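Local coordinates for protein putative esterase aq_1494 (Aquifex aeolicus, PDB 2EGR) that probably works as an esterase or thioesterase of the 4-hydroxybenzoyl-CoA thioesterase family, hydrolysing fatty acyl-CoA, at residues L52-L57 with H107-N112; F89-F94 with A101-K106. One frame throughout, in Å; residues are numbered along the deposited sequence.

Contact 1. Residues L52-L57 with H107-N112; sequences LEVVLL and HCMVKN
Val55 and Cys108 exchange a pair of backbone hydrogen bonds, as do Glu53 and Val110, and these four bonds join strand 52-63 to strand 98-111 as antiparallel neighbours in the sheet of a hotdog fold. The straightest runs from Val55 N to Cys108 O, 2.7 Å long and 171° at its hydrogen, although the donor is tilted from the carbonyl plane. Between the two bonded pairs lies the non-hydrogen-bonded pair Val54 and Met109, where Met109 CA comes within 3.3 Å of Glu53 O in a CA-H...O contact.

Met109 runs out beside Val54, both side chains pointing the same way. Its CB rests 3.8 Å from Glu53 O. A chi1 of -71° sets CG anti to the carbonyl carbon, and CG then meets Val54 CG2 at 4.1 Å. Beyond CG the chain runs extended through SD to CE, which ends 4.2 Å from that same Val54 CG2. A long, unbranched thioether suits this place, because it can line the valine methyl and still reach Phe87, Ile118 and Pro119. The other methyl of Val54, CG1, leans toward the His107 side chain, whose ring meets that of Phe87.

On the face bearing Glu53, Val55, Cys108 and Val110, the side chains of the bonded pairs pack against one another. A small, weakly polar thiol suits a place between aliphatic side chains: Cys108 SG lies 3.9 Å from Val55 CB, and Leu57 CD2 closes on the same sulfur. Valine, branched at CB, fits an extended backbone, and Val55 CG2 reaches Val110 CG2 at 3.8 Å. Glu53, which also packs on Gln17 of the second subunit, lies alongside Val110, its carboxylate OE1 3.8 Å from Val110 CG1.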
loop_
_atom_site.group_PDB
_atom_site.type_symbol
_atom_site.label_atom_id
_atom_site.label_comp_id
_atom_site.label_asym_id
_atom_site.label_seq_id
_atom_site.Cartn_x
_atom_site.Cartn_y
_atom_site.Cartn_z
ATOM N N LEU A 52 -23.567 10.551 -0.788
ATOM C CA LEU A 52 -23.613 9.378 0.086
ATOM C C LEU A 52 -22.213 8.830 0.319
ATOM O O LEU A 52 -21.383 8.846 -0.591
ATOM C CB LEU A 52 -24.472 8.273 -0.532
ATOM C CG LEU A 52 -25.985 8.449 -0.619
ATOM C CD1 LEU A 52 -26.619 7.264 -1.369
ATOM C CD2 LEU A 52 -26.581 8.593 0.770
ATOM N N GLU A 53 -21.961 8.354 1.537
ATOM C CA GLU A 53 -20.731 7.618 1.864
ATOM C C GLU A 53 -21.135 6.244 2.371
ATOM O O GLU A 53 -22.039 6.145 3.186
ATOM C CB GLU A 53 -19.901 8.361 2.940
ATOM C CG GLU A 53 -18.598 7.623 3.397
ATOM C CD GLU A 53 -17.944 8.202 4.686
ATOM O OE1 GLU A 53 -18.436 9.235 5.222
ATOM O OE2 GLU A 53 -16.932 7.611 5.169
ATOM N N VAL A 54 -20.470 5.186 1.898
ATOM C CA VAL A 54 -20.628 3.865 2.517
ATOM C C VAL A 54 -19.529 3.695 3.575
ATOM O O VAL A 54 -18.335 3.781 3.265
ATOM C CB VAL A 54 -20.620 2.720 1.481
ATOM C CG1 VAL A 54 -20.533 1.356 2.166
ATOM C CG2 VAL A 54 -21.880 2.809 0.572
ATOM N N VAL A 55 -19.948 3.495 4.822
ATOM C CA VAL A 55 -19.027 3.492 5.965
ATOM C C VAL A 55 -18.829 2.076 6.487
ATOM O O VAL A 55 -19.785 1.366 6.821
ATOM C CB VAL A 55 -19.498 4.451 7.115
ATOM C CG1 VAL A 55 -18.635 4.258 8.390
ATOM C CG2 VAL A 55 -19.490 5.887 6.644
ATOM N N LEU A 56 -17.578 1.647 6.552
ATOM C CA LEU A 56 -17.283 0.332 7.111
ATOM C C LEU A 56 -17.362 0.318 8.649
ATOM O O LEU A 56 -16.752 1.163 9.333
ATOM C CB LEU A 56 -15.893 -0.118 6.657
ATOM C CG LEU A 56 -15.457 -1.488 7.174
ATOM C CD1 LEU A 56 -16.286 -2.609 6.529
ATOM C CD2 LEU A 56 -13.993 -1.708 6.880
ATOM N N LEU A 57 -18.116 -0.637 9.183
ATOM C CA LEU A 57 -18.299 -0.755 10.638
ATOM C C LEU A 57 -17.340 -1.742 11.287
ATOM O O LEU A 57 -16.729 -1.461 12.349
ATOM C CB LEU A 57 -19.749 -1.147 10.950
ATOM C CG LEU A 57 -20.800 -0.041 10.862
ATOM C CD1 LEU A 57 -22.169 -0.708 11.031
ATOM C CD2 LEU A 57 -20.602 1.098 11.897
ATOM N N HIS A 107 -21.457 -2.646 6.915
ATOM C CA HIS A 107 -21.459 -1.269 6.432
ATOM C C HIS A 107 -22.716 -0.511 6.830
ATOM O O HIS A 107 -23.771 -1.093 7.047
ATOM C CB HIS A 107 -21.364 -1.229 4.899
ATOM C CG HIS A 107 -20.190 -1.973 4.346
ATOM N ND1 HIS A 107 -20.203 -3.337 4.139
ATOM C CD2 HIS A 107 -18.957 -1.551 3.997
ATOM C CE1 HIS A 107 -19.031 -3.721 3.676
ATOM N NE2 HIS A 107 -18.250 -2.657 3.596
ATOM N N CYS A 108 -22.587 0.793 6.880
ATOM C CA CYS A 108 -23.723 1.663 7.030
ATOM C C CYS A 108 -23.512 2.816 6.075
ATOM O O CYS A 108 -22.537 2.818 5.308
ATOM C CB CYS A 108 -23.885 2.089 8.497
ATOM S SG CYS A 108 -22.623 3.191 9.129
ATOM N N MET A 109 -24.443 3.768 6.064
ATOM C CA MET A 109 -24.404 4.845 5.095
ATOM C C MET A 109 -24.569 6.214 5.726
ATOM O O MET A 109 -25.277 6.384 6.733
ATOM C CB MET A 109 -25.437 4.627 3.983
ATOM C CG MET A 109 -25.081 3.488 3.021
ATOM S SD MET A 109 -26.084 3.409 1.531
ATOM C CE MET A 109 -25.847 1.715 1.182
ATOM N N VAL A 110 -23.908 7.188 5.119
ATOM C CA VAL A 110 -23.812 8.526 5.675
ATOM C C VAL A 110 -24.105 9.587 4.613
ATOM O O VAL A 110 -23.648 9.494 3.456
ATOM C CB VAL A 110 -22.411 8.721 6.371
ATOM C CG1 VAL A 110 -21.962 10.181 6.401
ATOM C CG2 VAL A 110 -22.420 8.104 7.768
ATOM N N LYS A 111 -24.902 10.575 5.016
ATOM C CA LYS A 111 -25.173 11.758 4.209
ATOM C C LYS A 111 -25.291 12.982 5.124
ATOM O O LYS A 111 -25.950 12.918 6.179
ATOM C CB LYS A 111 -26.453 11.575 3.386
ATOM C CG LYS A 111 -26.527 12.481 2.165
ATOM C CD LYS A 111 -27.931 12.550 1.601
ATOM C CE LYS A 111 -27.991 13.499 0.411
ATOM N NZ LYS A 111 -29.387 13.703 -0.087
ATOM N N ASN A 112 -24.655 14.079 4.705
ATOM C CA ASN A 112 -24.625 15.342 5.460
ATOM C C ASN A 112 -24.223 15.142 6.927
ATOM O O ASN A 112 -24.904 15.618 7.859
ATOM C CB ASN A 112 -25.967 16.091 5.344
ATOM C CG ASN A 112 -26.157 16.758 3.988
ATOM O OD1 ASN A 112 -25.282 17.494 3.507
ATOM N ND2 ASN A 112 -27.317 16.515 3.367
#

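Contact 2. Residues F89-F94 with A101-K106; sequences FSYIVF and AKANTK
Tyr91 lies across Thr105 at about a right angle, and this is the tight end of the contact. With chi1 at -48° its ring turns toward strand 98-111 and presents an edge: CD2 comes 3.6 Å from Ala103 O, close to the ring plane, and 4.0 Å from Ala103 CB. Further along the same edge, CE2 touches Thr105 CG2 at 3.7 Å. The phenol OH and Thr105 OG1 form a short hydrogen bond, although the place of OG1 is less certain than most, and Arg33 NH1 binds the phenol oxygen too. Alanine suits Ala103's place, since a bare methyl lets Phe29 press on it while stacking on the Tyr91 ring. A phenylalanine in place of Tyr91 would probably leave Thr105 OG1 and Arg33 NH1 without the hydroxyl they share.

The two strands form a beta hairpin of the hotdog sheet, whose inner face, bearing Phe89, Tyr91 and Val93, is turned to helix 22-39. Between 89-94 and 101-106 five backbone hydrogen bonds join the arms. Phe89 N meets Thr105 O at 2.9 Å almost in line with the carbonyl bond, whereas Tyr91 N approaches Ala103 O from well above the carbonyl plane.

On the reverse face the packing is looser and more polar. Ile92 and Lys102 lie side by side, Ile92 CG1 being 4.1 Å from Lys102 CG. The extended lysine suits a partly exposed strand position because its methylenes lie along the isoleucine while the chain runs on past it, the side chain also touching Glu62. Ser90 adds little contact across the strands and turns its OG to Glu80. Asn104, by contrast, brings CB within 3.3 Å of Phe89 O and packs its side chain on Tyr60.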
loop_
_atom_site.group_PDB
_atom_site.type_symbol
_atom_site.label_atom_id
_atom_site.label_comp_id
_atom_site.label_asym_id
_atom_site.label_seq_id
_atom_site.Cartn_x
_atom_site.Cartn_y
_atom_site.Cartn_z
ATOM N N PHE A 89 -21.730 -8.084 3.862
ATOM C CA PHE A 89 -21.295 -9.016 2.846
ATOM C C PHE A 89 -20.445 -10.119 3.428
ATOM O O PHE A 89 -19.681 -9.884 4.380
ATOM C CB PHE A 89 -20.457 -8.317 1.749
ATOM C CG PHE A 89 -21.233 -7.382 0.878
ATOM C CD1 PHE A 89 -22.142 -7.862 -0.059
ATOM C CD2 PHE A 89 -21.009 -6.011 0.948
ATOM C CE1 PHE A 89 -22.839 -6.963 -0.896
ATOM C CE2 PHE A 89 -21.693 -5.111 0.114
ATOM C CZ PHE A 89 -22.615 -5.585 -0.796
ATOM N N SER A 90 -20.569 -11.311 2.846
ATOM C CA SER A 90 -19.641 -12.402 3.094
ATOM C C SER A 90 -18.822 -12.658 1.835
ATOM O O SER A 90 -19.245 -12.319 0.715
ATOM C CB SER A 90 -20.325 -13.678 3.620
ATOM O OG SER A 90 -20.855 -14.492 2.593
ATOM N N TYR A 91 -17.622 -13.175 2.030
ATOM C CA TYR A 91 -16.685 -13.375 0.941
ATOM C C TYR A 91 -16.033 -14.713 1.154
ATOM O O TYR A 91 -15.684 -15.080 2.309
ATOM C CB TYR A 91 -15.561 -12.298 0.897
ATOM C CG TYR A 91 -15.998 -10.876 1.012
ATOM C CD1 TYR A 91 -16.142 -10.082 -0.100
ATOM C CD2 TYR A 91 -16.235 -10.314 2.243
ATOM C CE1 TYR A 91 -16.535 -8.754 0.009
ATOM C CE2 TYR A 91 -16.629 -9.004 2.373
ATOM C CZ TYR A 91 -16.792 -8.231 1.265
ATOM O OH TYR A 91 -17.152 -6.948 1.438
ATOM N N ILE A 92 -15.882 -15.471 0.070
ATOM C CA ILE A 92 -14.984 -16.609 0.049
ATOM C C ILE A 92 -13.955 -16.418 -1.063
ATOM O O ILE A 92 -14.306 -16.101 -2.200
ATOM C CB ILE A 92 -15.713 -17.991 -0.142
ATOM C CG1 ILE A 92 -16.786 -18.165 0.935
ATOM C CG2 ILE A 92 -14.711 -19.125 -0.048
ATOM C CD1 ILE A 92 -18.001 -18.995 0.487
ATOM N N VAL A 93 -12.690 -16.570 -0.704
ATOM C CA VAL A 93 -11.617 -16.464 -1.690
ATOM C C VAL A 93 -11.231 -17.844 -2.154
ATOM O O VAL A 93 -10.782 -18.678 -1.352
ATOM C CB VAL A 93 -10.390 -15.712 -1.133
ATOM C CG1 VAL A 93 -9.274 -15.660 -2.223
ATOM C CG2 VAL A 93 -10.805 -14.308 -0.665
ATOM N N PHE A 94 -11.433 -18.105 -3.448
ATOM C CA PHE A 94 -11.064 -19.387 -4.045
ATOM C C PHE A 94 -9.817 -19.331 -4.897
ATOM O O PHE A 94 -9.616 -18.396 -5.673
ATOM C CB PHE A 94 -12.205 -19.923 -4.930
ATOM C CG PHE A 94 -13.382 -20.421 -4.151
ATOM C CD1 PHE A 94 -13.352 -21.688 -3.560
ATOM C CD2 PHE A 94 -14.503 -19.627 -3.990
ATOM C CE1 PHE A 94 -14.448 -22.152 -2.823
ATOM C CE2 PHE A 94 -15.604 -20.083 -3.259
ATOM C CZ PHE A 94 -15.570 -21.346 -2.683
ATOM N N ALA A 101 -9.438 -18.360 1.881
ATOM C CA ALA A 101 -9.815 -17.475 2.972
ATOM C C ALA A 101 -11.311 -17.217 2.961
ATOM O O ALA A 101 -11.982 -17.377 1.921
ATOM C CB ALA A 101 -9.036 -16.127 2.872
ATOM N N LYS A 102 -11.840 -16.814 4.110
ATOM C CA LYS A 102 -13.237 -16.373 4.232
ATOM C C LYS A 102 -13.277 -15.112 5.050
ATOM O O LYS A 102 -12.494 -14.970 5.983
ATOM C CB LYS A 102 -14.089 -17.444 4.933
ATOM C CG LYS A 102 -14.257 -18.663 4.098
ATOM C CD LYS A 102 -15.348 -19.563 4.652
ATOM C CE LYS A 102 -15.535 -20.805 3.792
ATOM N NZ LYS A 102 -16.532 -21.720 4.515
ATOM N N ALA A 103 -14.230 -14.239 4.733
ATOM C CA ALA A 103 -14.355 -12.933 5.356
ATOM C C ALA A 103 -15.775 -12.390 5.359
ATOM O O ALA A 103 -16.686 -12.932 4.690
ATOM C CB ALA A 103 -13.447 -11.940 4.632
ATOM N N ASN A 104 -15.933 -11.276 6.060
ATOM C CA ASN A 104 -17.162 -10.529 6.083
ATOM C C ASN A 104 -16.892 -9.091 6.475
ATOM O O ASN A 104 -15.892 -8.809 7.191
ATOM C CB ASN A 104 -18.205 -11.207 6.988
ATOM C CG ASN A 104 -17.778 -11.290 8.454
ATOM O OD1 ASN A 104 -17.946 -10.333 9.200
ATOM N ND2 ASN A 104 -17.321 -12.462 8.880
ATOM N N THR A 105 -17.764 -8.217 5.995
ATOM C CA THR A 105 -17.724 -6.787 6.244
ATOM C C THR A 105 -19.141 -6.260 6.457
ATOM O O THR A 105 -20.083 -6.652 5.751
ATOM C CB THR A 105 -17.062 -6.004 5.093
ATOM O OG1 THR A 105 -17.803 -6.209 3.880
ATOM C CG2 THR A 105 -15.600 -6.461 4.883
ATOM N N LYS A 106 -19.280 -5.370 7.439
ATOM C CA LYS A 106 -20.553 -4.721 7.719
ATOM C C LYS A 106 -20.421 -3.222 7.514
ATOM O O LYS A 106 -19.384 -2.599 7.882
ATOM C CB LYS A 106 -21.031 -5.063 9.132
ATOM C CG LYS A 106 -22.327 -4.401 9.512
ATOM C CD LYS A 106 -22.694 -4.700 10.961
ATOM C CE LYS A 106 -24.167 -4.396 11.205
ATOM N NZ LYS A 106 -24.441 -4.329 12.670
#

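Both contacts use strand 98-111, which pairs with strand 52-63 in contact 1 and with strand 86-95 in contact 2, so one central strand carries both. Contact 2 is the buried one, close to the middle of the chain and covered by helix 22-39; its inner face therefore mixes aromatic rings with small residues and a buried hydroxyl pair. Contact 1 lies farther out, partly buried, near the second subunit, and relies on aliphatic and sulfur packing. They meet where Leu57 N probably hydrogen-bonds to Lys106 O, where Leu56 packs on Thr105, and where His107 touches Phe89, so the face that carries Thr105 continues along strand 98-111 through His107 to Met109.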